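Local coordinates for glucose-binding protein (Thermus thermophilus HB27, PDB 2B3F), which binds glucose or galactose as a periplasmic binding protein and probably delivers the sugar to a binding-protein-dependent transport system, at residues G300-S314 with A317-Y329. Sequence-based numbering, arbitrary orientation.
Sequences GSKEGQDTSNPLKGS and ARLDSDPSKYNAY. Unlike the reference sequence in segment 300-314: Ser-308 (reference Phe). With GAL (beta-D-galactopyranose), chain G.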
ATOM      1  N   GLY A 300     -15.232  -4.359  -9.733  1.00 18.45           N
ATOM      2  CA  GLY A 300     -16.155  -4.148  -8.610  1.00 18.95           C
ATOM      3  C   GLY A 300     -17.006  -5.350  -8.188  1.00 19.44           C
ATOM      4  O   GLY A 300     -17.750  -5.269  -7.204  1.00 19.85           O
ATOM      5  N   SER A 301     -16.879  -6.461  -8.901  1.00 19.21           N
ATOM      6  CA  SER A 301     -17.709  -7.658  -8.676  1.00 19.62           C
ATOM      7  C   SER A 301     -17.057  -8.681  -7.767  1.00 20.09           C
ATOM      8  O   SER A 301     -15.822  -8.757  -7.651  1.00 19.66           O
ATOM      9  CB  SER A 301     -18.015  -8.314 -10.033  1.00 19.57           C
ATOM     10  OG  SER A 301     -16.875  -8.956 -10.594  1.00 18.63           O
ATOM     11  N   LYS A 302     -17.874  -9.539  -7.155  1.00 20.57           N
ATOM     12  CA  LYS A 302     -17.365 -10.622  -6.323  1.00 20.84           C
ATOM     13  C   LYS A 302     -16.532 -11.620  -7.138  1.00 21.34           C
ATOM     14  O   LYS A 302     -15.466 -12.050  -6.694  1.00 20.91           O
ATOM     15  CB  LYS A 302     -18.527 -11.327  -5.620  1.00 21.49           C
ATOM     16  CG  LYS A 302     -18.091 -12.362  -4.611  1.00 21.80           C
ATOM     17  CD  LYS A 302     -19.282 -12.998  -3.924  1.00 22.14           C
ATOM     18  CE  LYS A 302     -18.878 -14.221  -3.138  1.00 22.46           C
ATOM     19  NZ  LYS A 302     -20.021 -14.739  -2.295  1.00 27.73           N
ATOM     20  N   GLU A 303     -17.001 -11.956  -8.336  1.00 22.02           N
ATOM     21  CA  GLU A 303     -16.292 -12.877  -9.215  1.00 22.29           C
ATOM     22  C   GLU A 303     -14.867 -12.361  -9.498  1.00 21.96           C
ATOM     23  O   GLU A 303     -13.897 -13.093  -9.336  1.00 22.72           O
ATOM     24  CB  GLU A 303     -17.068 -13.059 -10.522  1.00 23.00           C
ATOM     25  CG  GLU A 303     -16.538 -14.173 -11.411  1.00 24.43           C
ATOM     26  CD  GLU A 303     -17.158 -14.177 -12.814  1.00 25.85           C
ATOM     27  OE1 GLU A 303     -17.823 -13.187 -13.205  1.00 31.36           O
ATOM     28  OE2 GLU A 303     -16.958 -15.186 -13.523  1.00 32.64           O
ATOM     29  N   GLY A 304     -14.759 -11.098  -9.889  1.00 21.63           N
ATOM     30  CA  GLY A 304     -13.449 -10.474 -10.158  1.00 20.76           C
ATOM     31  C   GLY A 304     -12.555 -10.477  -8.924  1.00 19.84           C
ATOM     32  O   GLY A 304     -11.443 -10.990  -8.955  1.00 20.28           O
ATOM     33  N   GLN A 305     -13.060  -9.936  -7.823  1.00 19.08           N
ATOM     34  CA  GLN A 305     -12.264  -9.746  -6.614  1.00 18.19           C
ATOM     35  C   GLN A 305     -11.832 -11.043  -5.941  1.00 18.82           C
ATOM     36  O   GLN A 305     -10.728 -11.123  -5.367  1.00 18.47           O
ATOM     37  CB  GLN A 305     -12.994  -8.818  -5.606  1.00 17.81           C
ATOM     38  CG  GLN A 305     -13.218  -7.415  -6.171  1.00 16.31           C
ATOM     39  CD  GLN A 305     -13.559  -6.355  -5.126  1.00 15.29           C
ATOM     40  OE1 GLN A 305     -13.480  -6.605  -3.919  1.00 16.01           O
ATOM     41  NE2 GLN A 305     -13.931  -5.170  -5.600  1.00 16.50           N
ATOM     42  N   ASP A 306     -12.686 -12.072  -5.979  1.00 18.61           N
ATOM     43  CA  ASP A 306     -12.312 -13.345  -5.381  1.00 19.45           C
ATOM     44  C   ASP A 306     -11.489 -14.251  -6.311  1.00 19.40           C
ATOM     45  O   ASP A 306     -11.004 -15.288  -5.883  1.00 20.46           O
ATOM     46  CB  ASP A 306     -13.559 -14.071  -4.865  1.00 19.60           C
ATOM     47  CG  ASP A 306     -14.055 -13.521  -3.534  1.00 21.22           C
ATOM     48  OD1 ASP A 306     -13.377 -12.642  -2.909  1.00 20.39           O
ATOM     49  OD2 ASP A 306     -15.141 -14.016  -3.103  1.00 21.51           O
ATOM     50  N   THR A 307     -11.375 -13.862  -7.576  1.00 20.01           N
ATOM     51  CA  THR A 307     -10.405 -14.456  -8.508  1.00 20.71           C
ATOM     52  C   THR A 307      -9.005 -13.846  -8.337  1.00 20.86           C
ATOM     53  O   THR A 307      -8.006 -14.572  -8.213  1.00 22.13           O
ATOM     54  CB  THR A 307     -10.881 -14.276  -9.947  1.00 21.15           C
ATOM     55  OG1 THR A 307     -12.151 -14.939 -10.118  1.00 23.31           O
ATOM     56  CG2 THR A 307      -9.883 -14.848 -10.942  1.00 21.46           C
ATOM     57  N   SER A 308      -8.932 -12.518  -8.316  1.00 20.79           N
ATOM     58  CA  SER A 308      -7.630 -11.822  -8.301  1.00 19.77           C
ATOM     59  C   SER A 308      -6.973 -11.735  -6.936  1.00 19.40           C
ATOM     60  O   SER A 308      -5.756 -11.951  -6.807  1.00 18.76           O
ATOM     61  CB  SER A 308      -7.774 -10.432  -8.909  1.00 20.51           C
ATOM     62  OG  SER A 308      -8.759  -9.677  -8.232  1.00 21.60           O
ATOM     63  N   ASN A 309      -7.729 -11.397  -5.895  1.00 17.72           N
ATOM     64  CA  ASN A 309      -7.101 -11.094  -4.613  1.00 17.81           C
ATOM     65  C   ASN A 309      -6.367 -12.239  -3.945  1.00 17.03           C
ATOM     66  O   ASN A 309      -5.320 -12.025  -3.359  1.00 16.87           O
ATOM     67  CB  ASN A 309      -8.056 -10.356  -3.664  1.00 17.48           C
ATOM     68  CG  ASN A 309      -8.307  -8.941  -4.122  1.00 19.02           C
ATOM     69  OD1 ASN A 309      -7.362  -8.163  -4.277  1.00 18.67           O
ATOM     70  ND2 ASN A 309      -9.566  -8.596  -4.382  1.00 18.10           N
ATOM     71  N   PRO A 310      -6.886 -13.474  -4.033  1.00 17.68           N
ATOM     72  CA  PRO A 310      -6.087 -14.579  -3.480  1.00 17.80           C
ATOM     73  C   PRO A 310      -4.658 -14.696  -4.071  1.00 17.85           C
ATOM     74  O   PRO A 310      -3.735 -15.138  -3.375  1.00 19.88           O
ATOM     75  CB  PRO A 310      -6.937 -15.821  -3.801  1.00 18.31           C
ATOM     76  CG  PRO A 310      -8.369 -15.278  -3.854  1.00 17.63           C
ATOM     77  CD  PRO A 310      -8.208 -13.924  -4.515  1.00 17.15           C
ATOM     78  N   LEU A 311      -4.494 -14.312  -5.328  1.00 16.99           N
ATOM     79  CA  LEU A 311      -3.169 -14.280  -5.970  1.00 16.79           C
ATOM     80  C   LEU A 311      -2.307 -13.108  -5.488  1.00 17.21           C
ATOM     81  O   LEU A 311      -1.073 -13.200  -5.423  1.00 16.81           O
ATOM     82  CB  LEU A 311      -3.319 -14.185  -7.483  1.00 17.22           C
ATOM     83  CG  LEU A 311      -3.978 -15.393  -8.153  1.00 18.42           C
ATOM     84  CD1 LEU A 311      -4.350 -15.082  -9.613  1.00 20.77           C
ATOM     85  CD2 LEU A 311      -3.020 -16.582  -8.077  1.00 21.73           C
ATOM     86  N   LYS A 312      -2.966 -12.006  -5.163  1.00 16.60           N
ATOM     87  CA  LYS A 312      -2.301 -10.720  -4.867  1.00 16.02           C
ATOM     88  C   LYS A 312      -1.750 -10.585  -3.454  1.00 16.27           C
ATOM     89  O   LYS A 312      -0.749  -9.887  -3.255  1.00 16.40           O
ATOM     90  CB  LYS A 312      -3.298  -9.588  -5.109  1.00 16.28           C
ATOM     91  CG  LYS A 312      -2.734  -8.176  -5.094  1.00 16.76           C
ATOM     92  CD  LYS A 312      -1.878  -7.836  -6.271  1.00 18.36           C
ATOM     93  CE  LYS A 312      -1.714  -6.323  -6.384  1.00 18.06           C
ATOM     94  NZ  LYS A 312      -0.992  -5.782  -5.190  1.00 14.78           N
ATOM     95  N   GLY A 313      -2.423 -11.170  -2.470  1.00 15.33           N
ATOM     96  CA  GLY A 313      -2.058 -11.030  -1.065  1.00 15.58           C
ATOM     97  C   GLY A 313      -2.942 -10.033  -0.312  1.00 15.70           C
ATOM     98  O   GLY A 313      -2.948  -9.997   0.905  1.00 18.44           O
ATOM     99  N   SER A 314      -3.666  -9.223  -1.064  1.00 16.11           N
ATOM    100  CA  SER A 314      -4.696  -8.334  -0.536  1.00 15.77           C
ATOM    101  C   SER A 314      -5.952  -9.158  -0.278  1.00 16.82           C
ATOM    102  O   SER A 314      -6.064 -10.297  -0.719  1.00 18.06           O
ATOM    103  CB  SER A 314      -5.041  -7.243  -1.548  1.00 15.83           C
ATOM    104  OG  SER A 314      -5.091  -7.726  -2.879  1.00 15.92           O
ATOM    105  N   ALA A 317     -12.246  -5.874  -1.365  1.00 15.29           N
ATOM    106  CA  ALA A 317     -12.952  -4.698  -0.821  1.00 15.88           C
ATOM    107  C   ALA A 317     -14.445  -5.019  -0.581  1.00 16.45           C
ATOM    108  O   ALA A 317     -15.057  -4.472   0.332  1.00 16.83           O
ATOM    109  CB  ALA A 317     -12.828  -3.522  -1.747  1.00 15.94           C
ATOM    110  N   ARG A 318     -15.013  -5.893  -1.404  1.00 16.75           N
ATOM    111  CA  ARG A 318     -16.441  -6.252  -1.276  1.00 17.32           C
ATOM    112  C   ARG A 318     -16.715  -6.957   0.027  1.00 17.67           C
ATOM    113  O   ARG A 318     -16.019  -7.916   0.379  1.00 18.09           O
ATOM    114  CB  ARG A 318     -16.886  -7.152  -2.420  1.00 17.78           C
ATOM    115  CG  ARG A 318     -17.098  -6.419  -3.715  1.00 18.72           C
ATOM    116  CD  ARG A 318     -17.679  -7.355  -4.730  1.00 19.93           C
ATOM    117  NE  ARG A 318     -19.054  -7.713  -4.362  1.00 20.28           N
ATOM    118  CZ  ARG A 318     -20.141  -7.128  -4.838  1.00 20.75           C
ATOM    119  NH1 ARG A 318     -20.086  -6.181  -5.758  1.00 19.25           N
ATOM    120  NH2 ARG A 318     -21.319  -7.552  -4.408  1.00 22.12           N
ATOM    121  N   LEU A 319     -17.784  -6.530   0.716  1.00 17.57           N
ATOM    122  CA  LEU A 319     -18.196  -7.159   1.969  1.00 17.91           C
ATOM    123  C   LEU A 319     -18.612  -8.640   1.815  1.00 17.03           C
ATOM    124  O   LEU A 319     -18.508  -9.402   2.773  1.00 17.17           O
ATOM    125  CB  LEU A 319     -19.352  -6.366   2.609  1.00 17.90           C
ATOM    126  CG  LEU A 319     -19.068  -4.947   3.102  1.00 19.08           C
ATOM    127  CD1 LEU A 319     -20.354  -4.141   3.302  1.00 19.14           C
ATOM    128  CD2 LEU A 319     -18.284  -4.998   4.379  1.00 19.58           C
ATOM    129  N   ASP A 320     -19.070  -9.040   0.624  1.00 17.88           N
ATOM    130  CA  ASP A 320     -19.596 -10.392   0.406  1.00 18.65           C
ATOM    131  C   ASP A 320     -18.537 -11.409  -0.031  1.00 19.45           C
ATOM    132  O   ASP A 320     -18.853 -12.546  -0.407  1.00 18.97           O
ATOM    133  CB  ASP A 320     -20.809 -10.393  -0.554  1.00 18.84           C
ATOM    134  CG  ASP A 320     -20.482  -9.964  -1.972  1.00 21.93           C
ATOM    135  OD1 ASP A 320     -19.297  -9.630  -2.280  1.00 23.06           O
ATOM    136  OD2 ASP A 320     -21.433  -9.962  -2.812  1.00 22.67           O
ATOM    137  N   SER A 321     -17.263 -11.003   0.043  1.00 19.18           N
ATOM    138  CA  SER A 321     -16.163 -11.879  -0.300  1.00 19.59           C
ATOM    139  C   SER A 321     -16.220 -13.241   0.412  1.00 19.81           C
ATOM    140  O   SER A 321     -16.511 -13.325   1.602  1.00 19.97           O
ATOM    141  CB  SER A 321     -14.829 -11.174   0.018  1.00 19.30           C
ATOM    142  OG  SER A 321     -13.720 -11.988  -0.371  1.00 17.77           O
ATOM    143  N   ASP A 322     -15.902 -14.298  -0.332  1.00 20.91           N
ATOM    144  CA  ASP A 322     -15.899 -15.672   0.179  1.00 21.43           C
ATOM    145  C   ASP A 322     -14.538 -16.033   0.790  1.00 22.08           C
ATOM    146  O   ASP A 322     -13.577 -16.241   0.054  1.00 21.65           O
ATOM    147  CB  ASP A 322     -16.208 -16.630  -0.979  1.00 21.82           C
ATOM    148  CG  ASP A 322     -16.249 -18.097  -0.561  1.00 22.68           C
ATOM    149  OD1 ASP A 322     -15.993 -18.443   0.619  1.00 24.56           O
ATOM    150  OD2 ASP A 322     -16.517 -18.923  -1.462  1.00 27.12           O
ATOM    151  N   PRO A 323     -14.456 -16.147   2.125  1.00 22.67           N
ATOM    152  CA  PRO A 323     -13.148 -16.424   2.735  1.00 22.98           C
ATOM    153  C   PRO A 323     -12.522 -17.770   2.365  1.00 23.53           C
ATOM    154  O   PRO A 323     -11.324 -17.929   2.515  1.00 23.83           O
ATOM    155  CB  PRO A 323     -13.420 -16.353   4.242  1.00 23.10           C
ATOM    156  CG  PRO A 323     -14.861 -16.523   4.375  1.00 23.65           C
ATOM    157  CD  PRO A 323     -15.518 -16.036   3.142  1.00 23.04           C
ATOM    158  N   SER A 324     -13.314 -18.728   1.868  1.00 23.95           N
ATOM    159  CA  SER A 324     -12.777 -20.040   1.509  1.00 23.84           C
ATOM    160  C   SER A 324     -11.887 -19.972   0.263  1.00 23.89           C
ATOM    161  O   SER A 324     -11.171 -20.923  -0.023  1.00 24.15           O
ATOM    162  CB  SER A 324     -13.915 -21.063   1.297  1.00 24.51           C
ATOM    163  OG  SER A 324     -14.659 -20.772   0.127  1.00 25.11           O
ATOM    164  N   LYS A 325     -11.931 -18.847  -0.460  1.00 23.54           N
ATOM    165  CA  LYS A 325     -11.093 -18.637  -1.640  1.00 23.34           C
ATOM    166  C   LYS A 325      -9.690 -18.135  -1.273  1.00 22.78           C
ATOM    167  O   LYS A 325      -8.837 -18.060  -2.146  1.00 22.55           O
ATOM    168  CB  LYS A 325     -11.748 -17.646  -2.596  1.00 24.41           C
ATOM    169  CG  LYS A 325     -13.106 -18.080  -3.133  1.00 26.47           C
ATOM    170  CD  LYS A 325     -13.012 -19.407  -3.855  1.00 28.94           C
ATOM    171  CE  LYS A 325     -14.357 -19.795  -4.472  1.00 30.71           C
ATOM    172  NZ  LYS A 325     -14.332 -21.222  -4.953  1.00 32.96           N
ATOM    173  N   TYR A 326      -9.468 -17.847   0.012  1.00 21.94           N
ATOM    174  CA  TYR A 326      -8.226 -17.234   0.511  1.00 21.46           C
ATOM    175  C   TYR A 326      -7.457 -18.223   1.376  1.00 21.78           C
ATOM    176  O   TYR A 326      -8.041 -19.070   2.069  1.00 21.66           O
ATOM    177  CB  TYR A 326      -8.540 -15.934   1.299  1.00 20.34           C
ATOM    178  CG  TYR A 326      -9.117 -14.884   0.394  1.00 20.73           C
ATOM    179  CD1 TYR A 326      -8.330 -13.854  -0.118  1.00 18.38           C
ATOM    180  CD2 TYR A 326     -10.458 -14.946  -0.017  1.00 19.37           C
ATOM    181  CE1 TYR A 326      -8.856 -12.919  -1.002  1.00 18.91           C
ATOM    182  CE2 TYR A 326     -10.988 -14.030  -0.896  1.00 18.88           C
ATOM    183  CZ  TYR A 326     -10.197 -12.999  -1.384  1.00 18.32           C
ATOM    184  OH  TYR A 326     -10.717 -12.105  -2.282  1.00 17.61           O
ATOM    185  N   ASN A 327      -6.132 -18.119   1.314  1.00 21.47           N
ATOM    186  CA  ASN A 327      -5.244 -18.924   2.125  1.00 20.91           C
ATOM    187  C   ASN A 327      -5.215 -18.410   3.566  1.00 20.31           C
ATOM    188  O   ASN A 327      -5.958 -17.496   3.931  1.00 20.13           O
ATOM    189  CB  ASN A 327      -3.833 -19.004   1.471  1.00 21.55           C
ATOM    190  CG  ASN A 327      -3.070 -17.687   1.519  1.00 21.77           C
ATOM    191  OD1 ASN A 327      -3.350 -16.830   2.343  1.00 20.98           O
ATOM    192  ND2 ASN A 327      -2.093 -17.532   0.624  1.00 21.81           N
ATOM    193  N   ALA A 328      -4.372 -19.014   4.393  1.00 20.09           N
ATOM    194  CA  ALA A 328      -4.318 -18.684   5.802  1.00 19.96           C
ATOM    195  C   ALA A 328      -3.961 -17.214   6.053  1.00 20.07           C
ATOM    196  O   ALA A 328      -4.488 -16.607   6.969  1.00 19.90           O
ATOM    197  CB  ALA A 328      -3.344 -19.595   6.500  1.00 20.93           C
ATOM    198  N   TYR A 329      -3.077 -16.639   5.227  1.00 19.81           N
ATOM    199  CA  TYR A 329      -2.825 -15.204   5.336  1.00 19.13           C
ATOM    200  C   TYR A 329      -4.106 -14.370   5.032  1.00 18.48           C
ATOM    201  O   TYR A 329      -4.523 -13.546   5.851  1.00 18.48           O
ATOM    202  CB  TYR A 329      -1.616 -14.673   4.496  1.00 18.86           C
ATOM    203  CG  TYR A 329      -1.580 -13.194   4.758  1.00 18.84           C
ATOM    204  CD1 TYR A 329      -1.122 -12.713   5.976  1.00 18.18           C
ATOM    205  CD2 TYR A 329      -2.168 -12.280   3.875  1.00 17.69           C
ATOM    206  CE1 TYR A 329      -1.194 -11.371   6.295  1.00 18.03           C
ATOM    207  CE2 TYR A 329      -2.243 -10.940   4.191  1.00 16.75           C
ATOM    208  CZ  TYR A 329      -1.759 -10.500   5.417  1.00 15.66           C
ATOM    209  OH  TYR A 329      -1.832  -9.192   5.763  1.00 17.40           O
TER
HETATM  210  C1  GAL G3310       1.168  -0.284  -3.536  1.00 11.43           C
HETATM  211  C2  GAL G3310      -0.010  -0.876  -4.322  1.00 12.31           C
HETATM  212  C3  GAL G3310       0.020  -2.399  -4.330  1.00 11.16           C
HETATM  213  C4  GAL G3310       1.385  -2.922  -4.781  1.00 12.13           C
HETATM  214  C5  GAL G3310       2.487  -2.175  -3.991  1.00 12.53           C
HETATM  215  C6  GAL G3310       3.924  -2.584  -4.352  1.00 11.86           C
HETATM  216  O1  GAL G3310       1.167   1.110  -3.595  1.00 13.35           O
HETATM  217  O2  GAL G3310      -1.238  -0.372  -3.774  1.00 11.86           O
HETATM  218  O3  GAL G3310      -0.989  -2.901  -5.195  1.00 13.91           O
HETATM  219  O4  GAL G3310       1.478  -2.718  -6.166  1.00 16.88           O
HETATM  220  O5  GAL G3310       2.375  -0.778  -4.127  1.00 11.75           O
HETATM  221  O6  GAL G3310       4.272  -2.096  -5.613  1.00 12.59           O
HETATM  222  O   HOH W   1     -20.883 -14.163   0.225  1.00 33.29           O
HETATM  223  O   HOH W   2      -5.081 -16.477  -0.710  1.00 24.04           O
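Three donors from the following chain converge on one carboxylate, that of Asp-306 in helix 302-312. In this periplasmic binding protein of the solute-binding protein 1 family, the case illustrates how an irregular link can be fastened along a helix: after doubling back past the helix end, residues 317-329 run alongside it in its own direction, through a type I turn at 318-321 and an Asx turn at Asp-322, to helix 328-339. Ser-321 OG donates to the syn lone pair of Asp-306 OD1, at 2.6 Å, while Tyr-326 OH reaches the same oxygen from the anti side. The backbone N of Asp-322 meets Asp-306 OD2 almost straight (2.9 Å, 175°), and with the two hydroxyl bonds this leaves the carboxylate little freedom to turn. The Tyr-326 ring stands at 80° to it and takes Pro-310 CG over one face in a CH-pi contact, 3.8 Å from the centroid.

Nearer the helix start, Gln-305 OE1 accepts from Arg-318 N, with a weaker bond from Ala-317 N; its NE2 is held by Val-299 O. The Arg-318 chain bends at chi3 (69°), which brings NH1 in plane to Gly-300 O (2.9 Å) while NE and NH2 grip Asp-320 side-on. A methionine in its place would probably leave the Asp-320 carboxylate without its cationic mate and Gly-300 O without this donor. The extended Lys-302 chain passes Asp-320, and a water joins its NZ to Asp-320 O.

From the helix's far end Lys-312 reaches into the sugar pocket, where NZ, also hydrogen-bonded to His-119 NE2, donates to galactose O3 at 2.9 Å.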